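Local atomic coordinates of Acarbose/maltose binding protein GacH (Streptomyces glaucescens, PDB entry 3K01), a protein that serves as the solute receptor of an ABC transporter, binding acarbose and an acarbose homolog, and probably maltose as well. Residues A[284-288]-A[289-293]; A[317-321]-A[322-326]; A[354-357]-A[358-361]. One frame throughout, in Å; residues are numbered along the deposited sequence.

Contact 1: residues A[284-288]-A[289-293]; sequences VPAGS and AGQGS
A286 and Q291 face each other across a tight loop, their CB atoms 3.7 Å apart, and A286 CB also lies 3.3 Å from G290 O. Beyond CB, the Q291 chain runs extended alongside the backbone of V284 to A286, its CG packing against A286 N. Towards the strands, V284 CG2 packs on the backbone of G292 and on S293 CB. With chi1 at -61°, this CG2 lies between the backbone N and carbonyl carbon of V284, and this turns the methyl inward, 3.3 Å from G292 O and 3.8 Å from S293 CB.

One direct bond closes the far end: G287 N donates to G290 O at 2.9 Å (N-H...O angle 152°) where the chain reverses through S288 and A289, opposite in direction to the bond of a classic beta-turn. The two arms run nearly antiparallel, 163° apart, and form the connection between strands 279-283 and 293-302, both of which pair with the long strand 132-148 of the mixed sheet.

Two waters bridge the arms nearer the strands. Water 2 donates to P285 O and accepts from G292 N at 2.9 Å; water 1 accepts from V284 N, also at 2.9 Å, and is hydrogen-bonded to S293 OG.

A second shell fixes the loop at several points. S293 OG is also bonded to T142 OG1, and the backbone of S293 is paired with K362 and V364. A286 is held through its backbone by G161 and V163, while at the exposed turn the S288 hydroxyl is hydrogen-bonded to E199 OE1 and the backbone of A289 to G198.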
loop_
_atom_site.group_PDB
_atom_site.type_symbol
_atom_site.label_atom_id
_atom_site.label_comp_id
_atom_site.label_asym_id
_atom_site.label_seq_id
_atom_site.Cartn_x
_atom_site.Cartn_y
_atom_site.Cartn_z
ATOM N N VAL A 284 -4.216 -11.937 3.071
ATOM C CA VAL A 284 -5.671 -11.838 3.114
ATOM C C VAL A 284 -6.303 -13.102 2.513
ATOM O O VAL A 284 -5.750 -13.737 1.606
ATOM C CB VAL A 284 -6.208 -10.579 2.402
ATOM C CG1 VAL A 284 -5.666 -9.318 3.060
ATOM C CG2 VAL A 284 -5.919 -10.601 0.907
ATOM N N PRO A 285 -7.489 -13.476 2.995
ATOM C CA PRO A 285 -8.110 -14.676 2.437
ATOM C C PRO A 285 -8.548 -14.525 0.982
ATOM O O PRO A 285 -8.935 -13.435 0.544
ATOM C CB PRO A 285 -9.342 -14.922 3.342
ATOM C CG PRO A 285 -9.617 -13.611 3.941
ATOM C CD PRO A 285 -8.293 -12.899 4.086
ATOM N N ALA A 286 -8.507 -15.631 0.254
ATOM C CA ALA A 286 -9.125 -15.736 -1.065
ATOM C C ALA A 286 -10.630 -15.539 -0.980
ATOM O O ALA A 286 -11.237 -15.706 0.090
ATOM C CB ALA A 286 -8.823 -17.100 -1.665
ATOM N N GLY A 287 -11.232 -15.195 -2.105
ATOM C CA GLY A 287 -12.675 -15.250 -2.257
ATOM C C GLY A 287 -13.001 -16.395 -3.197
ATOM O O GLY A 287 -12.253 -17.371 -3.306
ATOM N N SER A 288 -14.117 -16.264 -3.895
ATOM C CA SER A 288 -14.596 -17.367 -4.727
ATOM C C SER A 288 -13.787 -17.541 -6.000
ATOM O O SER A 288 -13.854 -18.607 -6.626
ATOM C CB SER A 288 -16.072 -17.170 -5.081
ATOM O OG SER A 288 -16.232 -16.204 -6.085
ATOM N N ALA A 289 -13.038 -16.517 -6.409
ATOM C CA ALA A 289 -12.422 -16.534 -7.752
ATOM C C ALA A 289 -11.071 -15.822 -7.823
ATOM O O ALA A 289 -10.638 -15.403 -8.897
ATOM C CB ALA A 289 -13.396 -15.948 -8.811
ATOM N N GLY A 290 -10.395 -15.665 -6.685
ATOM C CA GLY A 290 -9.123 -14.975 -6.664
ATOM C C GLY A 290 -8.624 -14.763 -5.249
ATOM O O GLY A 290 -9.276 -15.158 -4.263
ATOM N N GLN A 291 -7.462 -14.144 -5.143
ATOM C CA GLN A 291 -6.886 -13.814 -3.864
ATOM C C GLN A 291 -5.917 -12.683 -4.086
ATOM O O GLN A 291 -4.982 -12.799 -4.893
ATOM C CB GLN A 291 -6.160 -15.016 -3.272
ATOM C CG GLN A 291 -5.671 -14.751 -1.856
ATOM C CD GLN A 291 -5.072 -15.960 -1.134
ATOM O OE1 GLN A 291 -4.833 -15.925 0.099
ATOM N NE2 GLN A 291 -4.851 -17.022 -1.856
ATOM N N GLY A 292 -6.104 -11.595 -3.370
ATOM C CA GLY A 292 -5.158 -10.500 -3.495
ATOM C C GLY A 292 -5.432 -9.390 -2.529
ATOM O O GLY A 292 -6.564 -9.226 -2.046
ATOM N N SER A 293 -4.406 -8.578 -2.289
ATOM C CA SER A 293 -4.484 -7.452 -1.378
ATOM C C SER A 293 -3.970 -6.213 -2.100
ATOM O O SER A 293 -3.138 -6.312 -3.005
ATOM C CB SER A 293 -3.659 -7.737 -0.113
ATOM O OG SER A 293 -2.374 -8.222 -0.465
HETATM O O HOH W 1 -2.323 -10.166 1.708
HETATM O O HOH W 2 -8.487 -11.801 -1.753
#

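Contact 2: residues A[317-321]-A[322-326]; sequences KYMSS and AKVQQ
Y318 and V324 meet because both first torsions are extended: Y318 CG stands anti to its own N (chi1 164°), which carries the phenol ring toward V324, and V324 CG1 does likewise, placing CG2 beside the V324 backbone N and over one face of that ring. This CH-pi contact puts V324 CG2 3.9 Å from the Y318 ring centroid, 20° off the normal and offset toward the rim. The other methyl, V324 CG1, sits 3.4 Å from M319 O and packs more distantly on M319 SD.

S321 separates helices 309-320 and 322-332 and is the N-cap of the second. Its chi1 of 70° directs OG back between the two helices. There OG donates to Y318 O at 2.7 Å, in the carbonyl plane, and accepts from V324 N at 3.3 Å. The first regular turn follows at once, Q325 N reaching S321 O at 2.9 Å. Outside the pair, Y318 OH is bonded to L47 O and S320 O accepts from R338 NE.

One hydroxyl thus serves the last turn of one helix and the first of the next, giving to Y318 O, which S321 N also reaches, and offering the V324 amide an acceptor, the usual N-cap role.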
loop_
_atom_site.group_PDB
_atom_site.type_symbol
_atom_site.label_atom_id
_atom_site.label_comp_id
_atom_site.label_asym_id
_atom_site.label_seq_id
_atom_site.Cartn_x
_atom_site.Cartn_y
_atom_site.Cartn_z
ATOM N N LYS A 317 18.867 6.432 -8.225
ATOM C CA LYS A 317 19.488 5.128 -8.352
ATOM C C LYS A 317 20.114 4.691 -7.023
ATOM O O LYS A 317 19.921 3.543 -6.589
ATOM C CB LYS A 317 20.532 5.116 -9.482
ATOM C CG LYS A 317 21.378 3.872 -9.549
ATOM C CD LYS A 317 22.425 4.047 -10.640
ATOM C CE LYS A 317 23.302 2.833 -10.704
ATOM N NZ LYS A 317 24.371 2.982 -11.739
ATOM N N TYR A 318 20.864 5.589 -6.392
ATOM C CA TYR A 318 21.436 5.312 -5.081
ATOM C C TYR A 318 20.366 4.990 -4.033
ATOM O O TYR A 318 20.476 3.976 -3.333
ATOM C CB TYR A 318 22.281 6.513 -4.655
ATOM C CG TYR A 318 22.624 6.544 -3.184
ATOM C CD1 TYR A 318 23.623 5.724 -2.659
ATOM C CD2 TYR A 318 21.926 7.381 -2.322
ATOM C CE1 TYR A 318 23.927 5.758 -1.301
ATOM C CE2 TYR A 318 22.222 7.416 -0.963
ATOM C CZ TYR A 318 23.214 6.603 -0.479
ATOM O OH TYR A 318 23.498 6.626 0.891
ATOM N N MET A 319 19.323 5.803 -3.939
ATOM C CA MET A 319 18.342 5.553 -2.893
ATOM C C MET A 319 17.530 4.287 -3.149
ATOM O O MET A 319 17.007 3.684 -2.196
ATOM C CB MET A 319 17.439 6.751 -2.750
ATOM C CG MET A 319 18.111 8.004 -2.205
ATOM S SD MET A 319 18.686 7.822 -0.491
ATOM C CE MET A 319 17.161 7.986 0.480
ATOM N N SER A 320 17.405 3.872 -4.410
ATOM C CA SER A 320 16.679 2.644 -4.783
ATOM C C SER A 320 17.571 1.406 -4.751
ATOM O O SER A 320 17.086 0.289 -4.946
ATOM C CB SER A 320 16.059 2.810 -6.179
ATOM O OG SER A 320 15.236 1.707 -6.557
ATOM N N SER A 321 18.867 1.606 -4.514
ATOM C CA SER A 321 19.846 0.514 -4.608
ATOM C C SER A 321 19.637 -0.579 -3.558
ATOM O O SER A 321 19.070 -0.321 -2.476
ATOM C CB SER A 321 21.279 1.065 -4.487
ATOM O OG SER A 321 21.548 1.511 -3.163
ATOM N N ALA A 322 20.125 -1.777 -3.858
ATOM C CA ALA A 322 20.019 -2.858 -2.894
ATOM C C ALA A 322 20.652 -2.472 -1.569
ATOM O O ALA A 322 20.117 -2.775 -0.497
ATOM C CB ALA A 322 20.658 -4.123 -3.431
ATOM N N LYS A 323 21.806 -1.821 -1.616
ATOM C CA LYS A 323 22.474 -1.466 -0.377
ATOM C C LYS A 323 21.606 -0.563 0.502
ATOM O O LYS A 323 21.462 -0.811 1.706
ATOM C CB LYS A 323 23.830 -0.818 -0.681
ATOM C CG LYS A 323 24.633 -0.492 0.565
ATOM C CD LYS A 323 25.925 0.249 0.179
ATOM C CE LYS A 323 26.706 0.684 1.408
ATOM N NZ LYS A 323 27.984 1.349 1.007
ATOM N N VAL A 324 21.036 0.478 -0.091
ATOM C CA VAL A 324 20.168 1.383 0.667
ATOM C C VAL A 324 18.863 0.705 1.132
ATOM O O VAL A 324 18.450 0.910 2.268
ATOM C CB VAL A 324 19.910 2.693 -0.083
ATOM C CG1 VAL A 324 18.876 3.557 0.634
ATOM C CG2 VAL A 324 21.236 3.476 -0.234
ATOM N N GLN A 325 18.265 -0.135 0.296
ATOM C CA GLN A 325 17.056 -0.862 0.692
ATOM C C GLN A 325 17.333 -1.780 1.864
ATOM O O GLN A 325 16.506 -1.875 2.799
ATOM C CB GLN A 325 16.491 -1.639 -0.499
ATOM C CG GLN A 325 15.955 -0.705 -1.596
ATOM C CD GLN A 325 14.880 -1.318 -2.456
ATOM O OE1 GLN A 325 14.510 -0.747 -3.502
ATOM N NE2 GLN A 325 14.344 -2.427 -2.043
ATOM N N GLN A 326 18.498 -2.426 1.863
ATOM C CA GLN A 326 18.880 -3.284 2.986
ATOM C C GLN A 326 19.039 -2.496 4.259
ATOM O O GLN A 326 18.519 -2.875 5.293
ATOM C CB GLN A 326 20.176 -4.012 2.665
ATOM C CG GLN A 326 20.685 -4.856 3.835
ATOM C CD GLN A 326 22.016 -5.487 3.529
ATOM O OE1 GLN A 326 22.346 -5.744 2.368
ATOM N NE2 GLN A 326 22.786 -5.753 4.573
#

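Contact 3: residues A[354-357]-A[358-361]; sequences KFFK and PAVD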
loop_
_atom_site.group_PDB
_atom_site.type_symbol
_atom_site.label_atom_id
_atom_site.label_comp_id
_atom_site.label_asym_id
_atom_site.label_seq_id
_atom_site.Cartn_x
_atom_site.Cartn_y
_atom_site.Cartn_z
ATOM N N LYS A 354 9.218 -11.076 8.095
ATOM C CA LYS A 354 8.642 -12.372 8.449
ATOM C C LYS A 354 7.118 -12.312 8.489
ATOM O O LYS A 354 6.437 -13.229 8.026
ATOM C CB LYS A 354 9.179 -12.866 9.790
ATOM C CG LYS A 354 10.639 -13.247 9.713
ATOM C CD LYS A 354 11.197 -13.750 11.059
ATOM C CE LYS A 354 11.137 -12.690 12.167
ATOM N NZ LYS A 354 11.743 -13.260 13.438
ATOM N N PHE A 355 6.578 -11.238 9.064
ATOM C CA PHE A 355 5.123 -11.086 9.112
ATOM C C PHE A 355 4.501 -10.889 7.742
ATOM O O PHE A 355 3.433 -11.457 7.487
ATOM C CB PHE A 355 4.701 -9.894 9.964
ATOM C CG PHE A 355 4.710 -10.115 11.458
ATOM C CD1 PHE A 355 4.147 -11.256 12.020
ATOM C CD2 PHE A 355 5.189 -9.119 12.302
ATOM C CE1 PHE A 355 4.103 -11.417 13.409
ATOM C CE2 PHE A 355 5.158 -9.292 13.713
ATOM C CZ PHE A 355 4.602 -10.429 14.233
ATOM N N PHE A 356 5.132 -10.089 6.871
ATOM C CA PHE A 356 4.452 -9.554 5.678
ATOM C C PHE A 356 4.843 -10.044 4.327
ATOM O O PHE A 356 4.130 -9.786 3.367
ATOM C CB PHE A 356 4.484 -8.020 5.651
ATOM C CG PHE A 356 3.482 -7.419 6.575
ATOM C CD1 PHE A 356 2.181 -7.148 6.167
ATOM C CD2 PHE A 356 3.827 -7.204 7.889
ATOM C CE1 PHE A 356 1.250 -6.634 7.103
ATOM C CE2 PHE A 356 2.912 -6.687 8.788
ATOM C CZ PHE A 356 1.631 -6.417 8.375
ATOM N N LYS A 357 5.978 -10.720 4.189
ATOM C CA LYS A 357 6.353 -11.091 2.838
ATOM C C LYS A 357 5.321 -11.985 2.121
ATOM O O LYS A 357 5.016 -11.729 0.951
ATOM C CB LYS A 357 7.781 -11.617 2.748
ATOM C CG LYS A 357 8.287 -11.824 1.292
ATOM C CD LYS A 357 8.010 -10.619 0.366
ATOM C CE LYS A 357 8.869 -10.608 -0.894
ATOM N NZ LYS A 357 8.783 -11.822 -1.684
ATOM N N PRO A 358 4.762 -13.011 2.793
ATOM C CA PRO A 358 3.732 -13.762 2.079
ATOM C C PRO A 358 2.541 -12.898 1.643
ATOM O O PRO A 358 2.000 -13.078 0.552
ATOM C CB PRO A 358 3.322 -14.842 3.100
ATOM C CG PRO A 358 4.590 -15.036 3.926
ATOM C CD PRO A 358 5.109 -13.632 4.095
ATOM N N ALA A 359 2.160 -11.928 2.473
ATOM C CA ALA A 359 1.090 -10.996 2.087
ATOM C C ALA A 359 1.501 -10.131 0.891
ATOM O O ALA A 359 0.729 -9.916 -0.050
ATOM C CB ALA A 359 0.725 -10.124 3.280
ATOM N N VAL A 360 2.740 -9.649 0.904
ATOM C CA VAL A 360 3.260 -8.856 -0.221
ATOM C C VAL A 360 3.216 -9.658 -1.533
ATOM O O VAL A 360 2.965 -9.093 -2.603
ATOM C CB VAL A 360 4.678 -8.342 0.100
ATOM C CG1 VAL A 360 5.413 -7.821 -1.151
ATOM C CG2 VAL A 360 4.601 -7.243 1.132
ATOM N N ASP A 361 3.422 -10.970 -1.457
ATOM C CA ASP A 361 3.298 -11.817 -2.648
ATOM C C ASP A 361 1.879 -11.872 -3.207
ATOM O O ASP A 361 1.687 -12.304 -4.335
ATOM C CB ASP A 361 3.778 -13.250 -2.374
ATOM C CG ASP A 361 5.302 -13.382 -2.273
ATOM O OD1 ASP A 361 6.061 -12.457 -2.648
ATOM O OD2 ASP A 361 5.713 -14.465 -1.824
HETATM O O HOH W 3 2.104 -12.501 5.331
#
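K357 and D361 are joined by a salt bridge on the outer side of a proline-kinked helix, 351-360, whose inner side is packed against the sheet. P358 causes the interruption: its nitrogen has no hydrogen to give, and its ring carbon CD stands 4.2 Å from K354 O. The next amide also misses its turn. A water stands in for the direct bond, accepting from A359 N at 2.9 Å and donating to F355 O at 2.7 Å, so this one step of the helix is made through a single bound water. Regular pairing then resumes, with V360 N bonded to F356 O at 2.8 Å and D361 N to K357 O at 3.0 Å.

The inner side is the tightly packed one. F356, A359 and V360 are buried, and F356 CD1 approaches A359 CB at 4.4 Å. Around them, A144 of strand 132-148 touches F356 and A359, T142 of the same strand touches A359 and V360, L335 lies against F356 and V360, and I264 and P261 add to the cover on F356.

The outer side is looser. P358 and D361 are exposed. The aliphatic part of K357 crosses V360 obliquely, K357 CD lying 4.0 Å from V360 CB, and the side chain is bent twice, at chi2 (48°) and chi4 (55°), which curls it along the helix toward D361. Its ammonium group also makes a cation-pi contact with Y342. On the carboxylate, K357 NZ meets the syn side of D361 OD1 at 3.0 Å, 22° out of the carboxylate plane.

Contacts 1 and 3 are neighbours, their centres 15 Å apart, and they touch where S293 OG packs 3.6 Å from A359 O. T142 of strand 132-148 is a partner common to both, and K362, a partner of contact 1, follows immediately after contact 3 in the chain. Contact 2 stands apart, its centre 32 Å from that of contact 1 and 20 Å from that of contact 3; its nearest atoms are about 18 Å from contact 1 and about 10 Å from contact 3. The chain between residues 326 and 354 joins contacts 2 and 3, supplying R338 to the first and L335 to the second.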